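Local coordinates for protein CPI (Ascaris lumbricoides, PDB 4IT7) that probably inhibits papain-like cysteine proteases as a secreted cystatin of a parasitic roundworm, at residues K12-P17 with I46-Q51; K25-I30 with L62-T67; T56-E61 with I94-W99; Q88-A93 with K108-A113. One frame throughout, in Å; residues are numbered along the deposited sequence.

How the contacts relate
All four contacts fall within one cystatin fold, an antiparallel sheet crossed by helix 17-33. Contact 1 sets the loop before that helix against strand 38-51; contact 2, whose centre lies about 16 Å from that of contact 1, lays the helix on strand 56-70. Contacts 3 and 4 are strand pairings with centres about 17 Å apart, both using strand 88-97, with strand 56-70 in the one and strand 102-112 in the other. Contacts 2 and 4 are the closest pair, their centres about 9 Å apart. Along the chain contact 1 closes before contacts 3 and 4 open, whereas contacts 1 and 2 interleave. The helix and the loop before it both meet strands that come later in the chain.

Contact 1 of 4, residues K12-P17 with I46-Q51; sequences KDVNDP and ISAKTQ
The peptide carbonyl of Ala48 is the flat group that Lys12 meets. Lys12 N donates to Ala48 O at 2.9 Å with an N-H...O angle of 140°, from a position tilted 34° out of the carbonyl plane, and Lys12 CB comes to 3.6 Å from the same Ala48 O. A second link is made by a water, which donates to Lys12 O at 2.6 Å and accepts from Ala48 N at 3.1 Å. The two backbones are thus joined by one direct and one water-mediated bond.

A chi1 of -159° swings CG of Lys12 to the far side from its own N, and the side chain passes obliquely across the methyl of Thr50, Lys12 CG lying 4.0 Å from Thr50 CG2. Its end then turns away to a salt bridge within the loop, Lys12 NZ to Asp16 OD2 at 3.1 Å, whose hydrogen bond is weak. Farther along, Val14 CG1 rests on the backbone at Ser47 CA, 3.9 Å away.

Asp13 to Asp16 form a type I turn, and Asp16 sits at the N-cap of helix 17-33, its OD1 bonded to Lys18 N. The loop therefore runs from strand 10-11 over the edge of strand 38-51 into the helix. Lys12 and Ala48 both touch Ile19 of that helix, while Ile46 and Ser47 form a classic beta bulge opposite Glu61 of strand 56-70.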
loop_
_atom_site.group_PDB
_atom_site.type_symbol
_atom_site.label_atom_id
_atom_site.label_comp_id
_atom_site.label_asym_id
_atom_site.label_seq_id
_atom_site.Cartn_x
_atom_site.Cartn_y
_atom_site.Cartn_z
ATOM N N LYS A 12 9.614 0.655 -11.930
ATOM C CA LYS A 12 8.389 1.048 -12.546
ATOM C C LYS A 12 8.122 2.429 -11.979
ATOM O O LYS A 12 8.660 2.778 -10.935
ATOM C CB LYS A 12 7.313 -0.012 -12.212
ATOM C CG LYS A 12 6.110 -0.058 -13.124
ATOM C CD LYS A 12 6.380 -0.774 -14.446
ATOM C CE LYS A 12 5.103 -1.386 -15.038
ATOM N NZ LYS A 12 3.850 -0.607 -14.794
ATOM N N ASP A 13 7.332 3.233 -12.683
ATOM C CA ASP A 13 7.101 4.601 -12.279
ATOM C C ASP A 13 5.973 4.728 -11.257
ATOM O O ASP A 13 4.855 4.228 -11.478
ATOM C CB ASP A 13 6.833 5.485 -13.480
ATOM C CG ASP A 13 6.560 6.907 -13.084
ATOM O OD1 ASP A 13 7.161 7.411 -12.112
ATOM O OD2 ASP A 13 5.726 7.540 -13.729
ATOM N N VAL A 14 6.256 5.440 -10.168
ATOM C CA VAL A 14 5.330 5.492 -9.028
ATOM C C VAL A 14 4.088 6.326 -9.333
ATOM O O VAL A 14 3.161 6.376 -8.519
ATOM C CB VAL A 14 6.006 5.921 -7.693
ATOM C CG1 VAL A 14 7.351 5.238 -7.502
ATOM C CG2 VAL A 14 6.168 7.423 -7.629
ATOM N N ASN A 15 4.058 6.971 -10.505
ATOM C CA ASN A 15 2.875 7.754 -10.918
ATOM C C ASN A 15 2.038 7.050 -12.004
ATOM O O ASN A 15 0.981 7.529 -12.410
ATOM C CB ASN A 15 3.231 9.197 -11.308
ATOM C CG ASN A 15 3.627 10.061 -10.108
ATOM O OD1 ASN A 15 2.846 10.270 -9.174
ATOM N ND2 ASN A 15 4.838 10.580 -10.139
ATOM N N ASP A 16 2.507 5.902 -12.465
ATOM C CA ASP A 16 1.677 5.035 -13.283
ATOM C C ASP A 16 0.275 4.896 -12.658
ATOM O O ASP A 16 0.129 4.652 -11.447
ATOM C CB ASP A 16 2.330 3.672 -13.418
ATOM C CG ASP A 16 1.547 2.739 -14.301
ATOM O OD1 ASP A 16 0.300 2.771 -14.257
ATOM O OD2 ASP A 16 2.193 1.944 -15.019
ATOM N N PRO A 17 -0.766 5.084 -13.483
ATOM C CA PRO A 17 -2.135 5.055 -12.977
ATOM C C PRO A 17 -2.469 3.696 -12.379
ATOM O O PRO A 17 -3.185 3.624 -11.382
ATOM C CB PRO A 17 -2.984 5.337 -14.223
ATOM C CG PRO A 17 -2.063 6.012 -15.188
ATOM C CD PRO A 17 -0.708 5.402 -14.925
ATOM N N ILE A 46 7.041 5.400 -2.336
ATOM C CA ILE A 46 8.519 5.547 -2.400
ATOM C C ILE A 46 9.086 4.828 -3.650
ATOM O O ILE A 46 9.824 5.425 -4.435
ATOM C CB ILE A 46 9.169 4.963 -1.147
ATOM C CG1 ILE A 46 8.727 5.722 0.082
ATOM C CG2 ILE A 46 10.688 4.906 -1.211
ATOM C CD1 ILE A 46 8.958 4.888 1.345
ATOM N N SER A 47 8.737 3.551 -3.849
ATOM C CA SER A 47 9.168 2.838 -5.051
ATOM C C SER A 47 8.171 1.781 -5.553
ATOM O O SER A 47 7.218 1.426 -4.843
ATOM C CB SER A 47 10.514 2.203 -4.790
ATOM O OG SER A 47 10.387 1.181 -3.833
ATOM N N ALA A 48 8.421 1.275 -6.768
ATOM C CA ALA A 48 7.551 0.299 -7.410
ATOM C C ALA A 48 8.378 -0.486 -8.382
ATOM O O ALA A 48 9.145 0.086 -9.139
ATOM C CB ALA A 48 6.433 1.008 -8.139
ATOM N N LYS A 49 8.242 -1.804 -8.369
ATOM C CA LYS A 49 9.005 -2.628 -9.280
ATOM C C LYS A 49 8.242 -3.905 -9.583
ATOM O O LYS A 49 7.687 -4.538 -8.671
ATOM C CB LYS A 49 10.345 -2.974 -8.665
ATOM C CG LYS A 49 10.233 -3.819 -7.419
ATOM C CD LYS A 49 11.606 -3.969 -6.797
ATOM C CE LYS A 49 11.641 -5.156 -5.862
ATOM N NZ LYS A 49 13.040 -5.420 -5.413
ATOM N N THR A 50 8.254 -4.301 -10.853
ATOM C CA THR A 50 7.489 -5.454 -11.309
ATOM C C THR A 50 8.388 -6.528 -11.911
ATOM O O THR A 50 9.415 -6.237 -12.537
ATOM C CB THR A 50 6.369 -5.046 -12.284
ATOM O OG1 THR A 50 6.936 -4.753 -13.559
ATOM C CG2 THR A 50 5.638 -3.797 -11.792
ATOM N N GLN A 51 8.046 -7.778 -11.632
ATOM C CA GLN A 51 8.601 -8.888 -12.332
ATOM C C GLN A 51 7.467 -9.708 -12.934
ATOM O O GLN A 51 6.300 -9.565 -12.556
ATOM C CB GLN A 51 9.483 -9.727 -11.426
ATOM C CG GLN A 51 8.785 -10.367 -10.263
ATOM C CD GLN A 51 9.609 -11.491 -9.697
ATOM O OE1 GLN A 51 10.749 -11.711 -10.124
ATOM N NE2 GLN A 51 9.045 -12.220 -8.730
HETATM O O HOH W 1 9.990 3.180 -8.702
#

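Contact 2 of 4, residues K25-I30 with L62-T67; sequences KALQRI and LLIAPT
Ala26, Leu27 and Ile30 of the helical segment meet Leu62 and Ile64 of the strand where the two short axes approach to 10.9 Å and their N-to-C directions differ by 48°. The nearest pair of CA atoms, Leu27 with Ile64, is 8.5 Å apart, a separation bridged by side chains alone.

Leu62 serves two positions one helical turn apart. Its branch Leu62 CD1 reaches Ala26 CB at 3.9 Å. The same Leu62 CD1 also meets the far end of Ile30, 4.2 Å from Ile30 CD1. Ile64 divides its two arms between two helix residues: Ile64 CD1 packs on Ile30 CG2 at 4.1 Å, and Ile64 CG2 touches Leu27 CD1 at 4.2 Å. Ile30 in turn spreads its branches, CD1 to Leu62 and CG2 to Ile64, the two isoleucines crossing at a slant. Val92 of strand 88-97 and Ile107 of strand 102-112 continue this apolar layer.

No hydrogen bond links the segments, and every touching atom is an aliphatic carbon. Four of the five residues involved are buried, so this part of the helix is held on the cystatin sheet by hydrophobic contact and shape rather than by directional bonds.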
loop_
_atom_site.group_PDB
_atom_site.type_symbol
_atom_site.label_atom_id
_atom_site.label_comp_id
_atom_site.label_asym_id
_atom_site.label_seq_id
_atom_site.Cartn_x
_atom_site.Cartn_y
_atom_site.Cartn_z
ATOM N N LYS A 25 -5.058 0.064 -2.968
ATOM C CA LYS A 25 -5.620 -1.186 -2.511
ATOM C C LYS A 25 -4.746 -1.729 -1.417
ATOM O O LYS A 25 -5.274 -2.333 -0.456
ATOM C CB LYS A 25 -5.794 -2.209 -3.643
ATOM C CG LYS A 25 -6.994 -1.964 -4.560
ATOM C CD LYS A 25 -7.189 -3.079 -5.623
ATOM C CE LYS A 25 -6.291 -2.866 -6.839
ATOM N NZ LYS A 25 -6.401 -3.897 -7.949
ATOM N N ALA A 26 -3.428 -1.530 -1.526
ATOM C CA ALA A 26 -2.528 -2.050 -0.495
ATOM C C ALA A 26 -2.766 -1.278 0.842
ATOM O O ALA A 26 -2.706 -1.871 1.933
ATOM C CB ALA A 26 -1.074 -1.942 -0.928
ATOM N N LEU A 27 -3.118 0.008 0.739
ATOM C CA LEU A 27 -3.480 0.799 1.911
ATOM C C LEU A 27 -4.720 0.252 2.631
ATOM O O LEU A 27 -4.680 0.075 3.838
ATOM C CB LEU A 27 -3.690 2.288 1.568
ATOM C CG LEU A 27 -3.878 3.117 2.871
ATOM C CD1 LEU A 27 -2.581 3.290 3.695
ATOM C CD2 LEU A 27 -4.535 4.448 2.567
ATOM N N GLN A 28 -5.811 0.007 1.881
ATOM C CA GLN A 28 -6.993 -0.586 2.466
ATOM C C GLN A 28 -6.652 -1.883 3.178
ATOM O O GLN A 28 -7.132 -2.163 4.265
ATOM C CB GLN A 28 -7.974 -0.866 1.384
ATOM C CG GLN A 28 -8.723 0.336 0.876
ATOM C CD GLN A 28 -9.837 -0.130 -0.039
ATOM O OE1 GLN A 28 -9.631 -1.008 -0.869
ATOM N NE2 GLN A 28 -11.039 0.412 0.147
ATOM N N ARG A 29 -5.776 -2.664 2.588
ATOM C CA ARG A 29 -5.323 -3.871 3.239
ATOM C C ARG A 29 -4.515 -3.588 4.520
ATOM O O ARG A 29 -4.685 -4.236 5.528
ATOM C CB ARG A 29 -4.482 -4.663 2.231
ATOM C CG ARG A 29 -4.914 -6.084 1.960
ATOM C CD ARG A 29 -6.161 -6.236 1.080
ATOM N NE ARG A 29 -6.631 -5.019 0.399
ATOM C CZ ARG A 29 -7.366 -5.009 -0.724
ATOM N NH1 ARG A 29 -7.777 -3.851 -1.261
ATOM N NH2 ARG A 29 -7.700 -6.161 -1.318
ATOM N N ILE A 30 -3.596 -2.630 4.492
ATOM C CA ILE A 30 -2.841 -2.290 5.700
ATOM C C ILE A 30 -3.824 -1.873 6.791
ATOM O O ILE A 30 -3.779 -2.395 7.869
ATOM C CB ILE A 30 -1.833 -1.131 5.421
ATOM C CG1 ILE A 30 -0.769 -1.586 4.407
ATOM C CG2 ILE A 30 -1.233 -0.593 6.729
ATOM C CD1 ILE A 30 0.028 -0.451 3.767
ATOM N N LEU A 62 5.602 1.908 0.418
ATOM C CA LEU A 62 4.692 2.986 0.693
ATOM C C LEU A 62 5.150 3.682 1.949
ATOM O O LEU A 62 5.469 3.033 2.960
ATOM C CB LEU A 62 3.257 2.431 0.896
ATOM C CG LEU A 62 2.693 1.599 -0.287
ATOM C CD1 LEU A 62 1.325 1.005 0.041
ATOM C CD2 LEU A 62 2.571 2.435 -1.540
ATOM N N LEU A 63 5.168 5.005 1.893
ATOM C CA LEU A 63 5.392 5.800 3.086
ATOM C C LEU A 63 4.011 6.196 3.593
ATOM O O LEU A 63 3.249 6.881 2.865
ATOM C CB LEU A 63 6.202 7.070 2.734
ATOM C CG LEU A 63 6.381 8.062 3.880
ATOM C CD1 LEU A 63 7.105 7.389 5.040
ATOM C CD2 LEU A 63 7.108 9.331 3.371
ATOM N N ILE A 64 3.673 5.795 4.826
ATOM C CA ILE A 64 2.321 6.026 5.325
ATOM C C ILE A 64 2.351 6.808 6.638
ATOM O O ILE A 64 3.326 6.695 7.405
ATOM C CB ILE A 64 1.486 4.697 5.461
ATOM C CG1 ILE A 64 1.947 3.875 6.670
ATOM C CG2 ILE A 64 1.570 3.847 4.159
ATOM C CD1 ILE A 64 0.928 2.853 7.134
ATOM N N ALA A 65 1.273 7.563 6.897
ATOM C CA ALA A 65 1.143 8.332 8.144
ATOM C C ALA A 65 -0.194 8.108 8.817
ATOM O O ALA A 65 -1.171 7.912 8.124
ATOM C CB ALA A 65 1.350 9.836 7.892
ATOM N N PRO A 66 -0.257 8.238 10.178
ATOM C CA PRO A 66 -1.566 8.147 10.850
ATOM C C PRO A 66 -2.423 9.321 10.493
ATOM O O PRO A 66 -1.895 10.353 10.105
ATOM C CB PRO A 66 -1.214 8.126 12.334
ATOM C CG PRO A 66 0.124 8.788 12.419
ATOM C CD PRO A 66 0.843 8.442 11.145
ATOM N N THR A 67 -3.732 9.144 10.563
ATOM C CA THR A 67 -4.700 10.242 10.365
ATOM C C THR A 67 -5.466 10.323 11.662
ATOM O O THR A 67 -5.175 9.558 12.597
ATOM C CB THR A 67 -5.719 9.974 9.217
ATOM O OG1 THR A 67 -6.606 8.900 9.582
ATOM C CG2 THR A 67 -4.988 9.656 7.857
#

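Contact 3 of 4, residues T56-E61 with I94-W99; sequences TNTVLE and IWEKPW
Thr56 and Thr58 on one strand exchange pairs of backbone hydrogen bonds with Glu96 and Ile94 on the other. The short axes lie 4.8 Å apart at 164° to each other, an antiparallel pairing. Thr56 N donates to Glu96 O at 3.0 Å, bent to 141°, while Glu96 N returns a nearly straight bond to Thr56 O at 2.8 Å. The pair Thr58 and Ile94 is symmetrical: Thr58 N to Ile94 O and Ile94 N to Thr58 O are both 2.8 Å. Between them, Asn57 and Trp95 form the non-hydrogen-bonded pair, and two acceptors take a further CA-H...O contact: Trp95 CA approaches Thr56 O at 3.4 Å, and Asn57 CA approaches Ile94 O.

Thr56 O also lies at the edge of the Trp95 indole, in its plane, 3.4 Å from Trp95 CD1. The indole swings out on the side of its carbonyl carbon, opposite its own N (chi1 -169°), and its NE1 is hydrogen-bonded to Ala54 O. One face carries Lys97 CE; Phe102 makes an edge-to-face contact with the ring. On the other face of the sheet Glu96 runs beside Thr56, with Glu96 OE2 3.9 Å from Thr56 CB, and Glu96 OE1 forms a salt bridge to Lys18 NZ.

Strand 56-61 follows the first hairpin turn, which in cystatins carries the QxVxG motif, and the second segment ends in the Pro98-Trp99 pair of the second hairpin loop. As in related inhibitors, these neighbouring loops probably form part of the wedge that enters a papain-like protease cleft.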
loop_
_atom_site.group_PDB
_atom_site.type_symbol
_atom_site.label_atom_id
_atom_site.label_comp_id
_atom_site.label_asym_id
_atom_site.label_seq_id
_atom_site.Cartn_x
_atom_site.Cartn_y
_atom_site.Cartn_z
ATOM N N THR A 56 2.152 -11.357 -12.833
ATOM C CA THR A 56 2.885 -10.136 -12.469
ATOM C C THR A 56 3.015 -10.022 -10.959
ATOM O O THR A 56 2.009 -10.114 -10.221
ATOM C CB THR A 56 2.148 -8.887 -12.953
ATOM O OG1 THR A 56 1.829 -9.037 -14.349
ATOM C CG2 THR A 56 3.015 -7.657 -12.744
ATOM N N ASN A 57 4.256 -9.844 -10.503
ATOM C CA ASN A 57 4.529 -9.489 -9.133
ATOM C C ASN A 57 5.067 -8.073 -8.988
ATOM O O ASN A 57 6.176 -7.754 -9.440
ATOM C CB ASN A 57 5.478 -10.491 -8.463
ATOM C CG ASN A 57 5.469 -10.351 -6.948
ATOM O OD1 ASN A 57 4.462 -9.953 -6.324
ATOM N ND2 ASN A 57 6.576 -10.665 -6.347
ATOM N N THR A 58 4.268 -7.228 -8.349
ATOM C CA THR A 58 4.621 -5.845 -8.088
ATOM C C THR A 58 4.973 -5.601 -6.614
ATOM O O THR A 58 4.157 -5.892 -5.735
ATOM C CB THR A 58 3.450 -4.920 -8.435
ATOM O OG1 THR A 58 3.045 -5.133 -9.794
ATOM C CG2 THR A 58 3.850 -3.458 -8.199
ATOM N N VAL A 59 6.157 -5.059 -6.344
ATOM C CA VAL A 59 6.562 -4.770 -4.965
ATOM C C VAL A 59 6.606 -3.259 -4.831
ATOM O O VAL A 59 7.243 -2.553 -5.645
ATOM C CB VAL A 59 7.896 -5.422 -4.528
ATOM C CG1 VAL A 59 8.290 -4.927 -3.120
ATOM C CG2 VAL A 59 7.798 -6.940 -4.528
ATOM N N LEU A 60 5.863 -2.777 -3.843
ATOM C CA LEU A 60 5.749 -1.361 -3.573
ATOM C C LEU A 60 6.297 -1.068 -2.201
ATOM O O LEU A 60 6.183 -1.896 -1.291
ATOM C CB LEU A 60 4.274 -0.870 -3.639
ATOM C CG LEU A 60 3.377 -1.245 -4.815
ATOM C CD1 LEU A 60 1.950 -0.820 -4.535
ATOM C CD2 LEU A 60 3.881 -0.609 -6.107
ATOM N N GLU A 61 6.909 0.112 -2.077
ATOM C CA GLU A 61 7.238 0.655 -0.783
ATOM C C GLU A 61 6.400 1.881 -0.649
ATOM O O GLU A 61 6.485 2.778 -1.469
ATOM C CB GLU A 61 8.678 1.082 -0.711
ATOM C CG GLU A 61 9.683 -0.003 -0.395
ATOM C CD GLU A 61 11.094 0.590 -0.424
ATOM O OE1 GLU A 61 11.506 1.107 -1.482
ATOM O OE2 GLU A 61 11.779 0.589 0.612
ATOM N N ILE A 94 2.131 -7.340 -4.508
ATOM C CA ILE A 94 0.904 -7.689 -5.129
ATOM C C ILE A 94 1.116 -8.624 -6.320
ATOM O O ILE A 94 1.939 -8.359 -7.217
ATOM C CB ILE A 94 -0.014 -6.503 -5.417
ATOM C CG1 ILE A 94 -0.541 -6.650 -6.803
ATOM C CG2 ILE A 94 0.618 -5.142 -5.083
ATOM C CD1 ILE A 94 -2.038 -6.462 -6.825
ATOM N N TRP A 95 0.386 -9.744 -6.278
ATOM C CA TRP A 95 0.569 -10.851 -7.193
ATOM C C TRP A 95 -0.678 -11.079 -7.986
ATOM O O TRP A 95 -1.751 -11.338 -7.416
ATOM C CB TRP A 95 0.958 -12.102 -6.416
ATOM C CG TRP A 95 1.413 -13.210 -7.308
ATOM C CD1 TRP A 95 1.885 -13.105 -8.613
ATOM C CD2 TRP A 95 1.481 -14.633 -6.987
ATOM N NE1 TRP A 95 2.232 -14.327 -9.098
ATOM C CE2 TRP A 95 1.995 -15.295 -8.178
ATOM C CE3 TRP A 95 1.162 -15.411 -5.861
ATOM C CZ2 TRP A 95 2.189 -16.680 -8.227
ATOM C CZ3 TRP A 95 1.370 -16.799 -5.924
ATOM C CH2 TRP A 95 1.874 -17.416 -7.074
ATOM N N GLU A 96 -0.555 -10.943 -9.306
ATOM C CA GLU A 96 -1.692 -11.114 -10.207
ATOM C C GLU A 96 -1.567 -12.247 -11.210
ATOM O O GLU A 96 -0.562 -12.377 -11.920
ATOM C CB GLU A 96 -2.029 -9.843 -10.950
ATOM C CG GLU A 96 -1.848 -8.591 -10.169
ATOM C CD GLU A 96 -1.703 -7.414 -11.094
ATOM O OE1 GLU A 96 -2.685 -7.086 -11.745
ATOM O OE2 GLU A 96 -0.606 -6.829 -11.186
ATOM N N LYS A 97 -2.622 -13.057 -11.266
ATOM C CA LYS A 97 -2.713 -14.162 -12.220
ATOM C C LYS A 97 -4.061 -14.112 -12.872
ATOM O O LYS A 97 -4.991 -14.789 -12.403
ATOM C CB LYS A 97 -2.510 -15.493 -11.494
ATOM C CG LYS A 97 -1.086 -15.676 -11.048
ATOM C CD LYS A 97 -0.882 -17.028 -10.407
ATOM C CE LYS A 97 -1.586 -17.084 -9.068
ATOM N NZ LYS A 97 -1.107 -18.263 -8.285
ATOM N N PRO A 98 -4.192 -13.332 -13.975
ATOM C CA PRO A 98 -5.518 -13.035 -14.561
ATOM C C PRO A 98 -6.209 -14.262 -15.199
ATOM O O PRO A 98 -7.389 -14.195 -15.543
ATOM C CB PRO A 98 -5.199 -11.988 -15.632
ATOM C CG PRO A 98 -3.876 -11.419 -15.219
ATOM C CD PRO A 98 -3.132 -12.597 -14.679
ATOM N N TRP A 99 -5.481 -15.368 -15.364
ATOM C CA TRP A 99 -6.128 -16.623 -15.792
ATOM C C TRP A 99 -6.769 -17.407 -14.656
ATOM O O TRP A 99 -7.557 -18.340 -14.907
ATOM C CB TRP A 99 -5.131 -17.519 -16.493
ATOM C CG TRP A 99 -3.958 -17.907 -15.645
ATOM C CD1 TRP A 99 -3.809 -19.040 -14.842
ATOM C CD2 TRP A 99 -2.713 -17.163 -15.481
ATOM N NE1 TRP A 99 -2.596 -19.049 -14.223
ATOM C CE2 TRP A 99 -1.874 -17.967 -14.578
ATOM C CE3 TRP A 99 -2.216 -15.953 -15.980
ATOM C CZ2 TRP A 99 -0.611 -17.551 -14.193
ATOM C CZ3 TRP A 99 -0.921 -15.572 -15.618
ATOM C CH2 TRP A 99 -0.138 -16.343 -14.752
#

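Contact 4 of 4, residues Q88-A93 with K108-A113; sequences QICTVA and KECKSA
The C-terminal beta hairpin, strand 88-97 with strand 102-112, is cross-linked here by a disulfide between Cys90 and Cys110. The sulfurs Cys90 SG and Cys110 SG are 2.0 Å apart, with a torsion of 108° about the S-S bond. Both SG atoms stand beside their own backbone N, anti to the carbonyl carbon (chi1 -59° and -63°), and their residues occupy a non-hydrogen-bonded antiparallel position where the CA atoms close to 3.9 Å. The amide end of Gln88 lies by the bridge, Gln88 NE2 being 3.6 Å from Cys110 CB.

Backbone bonds flank the bridge. On one side Ile89 and Lys111 form a reciprocal pair, Ile89 N to Lys111 O and Lys111 N to Ile89 O both at 2.9 Å. On the other, Thr91 N donates to Glu109 O, while Thr91 O receives Lys108 N at 2.7 Å and a weak bond from Glu109 N at 3.4 Å. Two successive residues thus share one acceptor, and Lys108 and Glu109 form a classic beta bulge opposite Thr91.

On the face opposite the disulfide, Lys111 NZ reaches back to Glu109 OE2 in a salt bridge of 2.9 Å that spans alternate residues of strand 102-112, one of the two at the margins of the sheet. Near the chain end Ala113 CB packs against Ile89 CG1 at 3.5 Å.

Cys90 also touches Ile30 of helix 17-33, so the disulfide lies toward the helix-bearing side of the sheet. A disulfide joining the last two strands near the C-terminus is a characteristic feature of secreted, type 2 cystatins.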
loop_
_atom_site.group_PDB
_atom_site.type_symbol
_atom_site.label_atom_id
_atom_site.label_comp_id
_atom_site.label_asym_id
_atom_site.label_seq_id
_atom_site.Cartn_x
_atom_site.Cartn_y
_atom_site.Cartn_z
ATOM N N GLN A 88 5.319 5.320 8.767
ATOM C CA GLN A 88 5.914 4.006 8.550
ATOM C C GLN A 88 6.197 3.808 7.089
ATOM O O GLN A 88 5.633 4.516 6.240
ATOM C CB GLN A 88 4.978 2.938 9.024
ATOM C CG GLN A 88 4.903 2.854 10.527
ATOM C CD GLN A 88 3.905 1.820 10.935
ATOM O OE1 GLN A 88 2.729 2.106 11.008
ATOM N NE2 GLN A 88 4.365 0.601 11.179
ATOM N N ILE A 89 7.110 2.874 6.817
ATOM C CA ILE A 89 7.371 2.357 5.474
ATOM C C ILE A 89 6.974 0.886 5.439
ATOM O O ILE A 89 7.445 0.046 6.244
ATOM C CB ILE A 89 8.827 2.481 5.038
ATOM C CG1 ILE A 89 9.229 3.954 5.047
ATOM C CG2 ILE A 89 8.990 1.921 3.616
ATOM C CD1 ILE A 89 10.726 4.159 5.003
ATOM N N CYS A 90 6.066 0.601 4.523
ATOM C CA CYS A 90 5.524 -0.729 4.385
ATOM C C CYS A 90 5.932 -1.190 3.003
ATOM O O CYS A 90 5.781 -0.426 2.036
ATOM C CB CYS A 90 4.021 -0.675 4.542
ATOM S SG CYS A 90 3.428 0.003 6.132
ATOM N N THR A 91 6.544 -2.384 2.965
ATOM C CA THR A 91 6.777 -3.163 1.771
ATOM C C THR A 91 5.553 -4.088 1.537
ATOM O O THR A 91 5.098 -4.833 2.428
ATOM C CB THR A 91 8.080 -3.951 1.928
ATOM O OG1 THR A 91 9.124 -3.021 2.200
ATOM C CG2 THR A 91 8.430 -4.733 0.656
ATOM N N VAL A 92 4.991 -3.962 0.346
ATOM C CA VAL A 92 3.780 -4.646 -0.064
ATOM C C VAL A 92 4.075 -5.327 -1.404
ATOM O O VAL A 92 4.695 -4.703 -2.291
ATOM C CB VAL A 92 2.606 -3.671 -0.297
ATOM C CG1 VAL A 92 1.300 -4.445 -0.457
ATOM C CG2 VAL A 92 2.470 -2.681 0.849
ATOM N N ALA A 93 3.664 -6.598 -1.523
ATOM C CA ALA A 93 3.767 -7.375 -2.748
ATOM C C ALA A 93 2.361 -7.689 -3.251
ATOM O O ALA A 93 1.466 -8.150 -2.507
ATOM C CB ALA A 93 4.588 -8.639 -2.530
ATOM N N LYS A 108 4.159 -7.174 3.479
ATOM C CA LYS A 108 5.353 -7.941 3.750
ATOM C C LYS A 108 6.000 -7.559 5.087
ATOM O O LYS A 108 6.515 -8.410 5.837
ATOM C CB LYS A 108 6.317 -7.726 2.583
ATOM C CG LYS A 108 7.021 -8.980 2.083
ATOM C CD LYS A 108 6.090 -9.873 1.286
ATOM C CE LYS A 108 6.678 -11.276 1.156
ATOM N NZ LYS A 108 6.615 -12.104 2.411
ATOM N N GLU A 109 5.973 -6.266 5.382
ATOM C CA GLU A 109 6.503 -5.714 6.626
ATOM C C GLU A 109 6.159 -4.248 6.583
ATOM O O GLU A 109 6.193 -3.667 5.507
ATOM C CB GLU A 109 8.025 -5.851 6.688
ATOM C CG GLU A 109 8.743 -4.627 6.146
ATOM C CD GLU A 109 10.244 -4.737 6.195
ATOM O OE1 GLU A 109 10.768 -5.854 6.408
ATOM O OE2 GLU A 109 10.899 -3.685 6.037
ATOM N N CYS A 110 5.790 -3.682 7.732
ATOM C CA CYS A 110 5.857 -2.221 8.012
ATOM C C CYS A 110 6.874 -1.903 9.140
ATOM O O CYS A 110 7.045 -2.679 10.079
ATOM C CB CYS A 110 4.501 -1.641 8.425
ATOM S SG CYS A 110 3.133 -1.698 7.228
ATOM N N LYS A 111 7.542 -0.770 9.063
ATOM C CA LYS A 111 8.480 -0.426 10.114
ATOM C C LYS A 111 8.499 1.086 10.231
ATOM O O LYS A 111 8.131 1.780 9.269
ATOM C CB LYS A 111 9.871 -0.953 9.781
ATOM C CG LYS A 111 10.612 -0.039 8.837
ATOM C CD LYS A 111 11.835 -0.708 8.248
ATOM C CE LYS A 111 12.015 -0.224 6.821
ATOM N NZ LYS A 111 12.557 -1.360 6.037
ATOM N N SER A 112 8.935 1.578 11.399
ATOM C CA SER A 112 9.079 3.016 11.668
ATOM C C SER A 112 10.045 3.655 10.712
ATOM O O SER A 112 11.140 3.161 10.484
ATOM C CB SER A 112 9.543 3.284 13.099
ATOM O OG SER A 112 8.947 2.340 13.965
ATOM N N ALA A 113 9.591 4.744 10.122
ATOM C CA ALA A 113 10.432 5.587 9.321
ATOM C C ALA A 113 10.620 6.887 10.091
ATOM O O ALA A 113 9.914 7.132 11.095
ATOM C CB ALA A 113 9.773 5.853 7.983
ATOM O OXT ALA A 113 11.475 7.691 9.708
#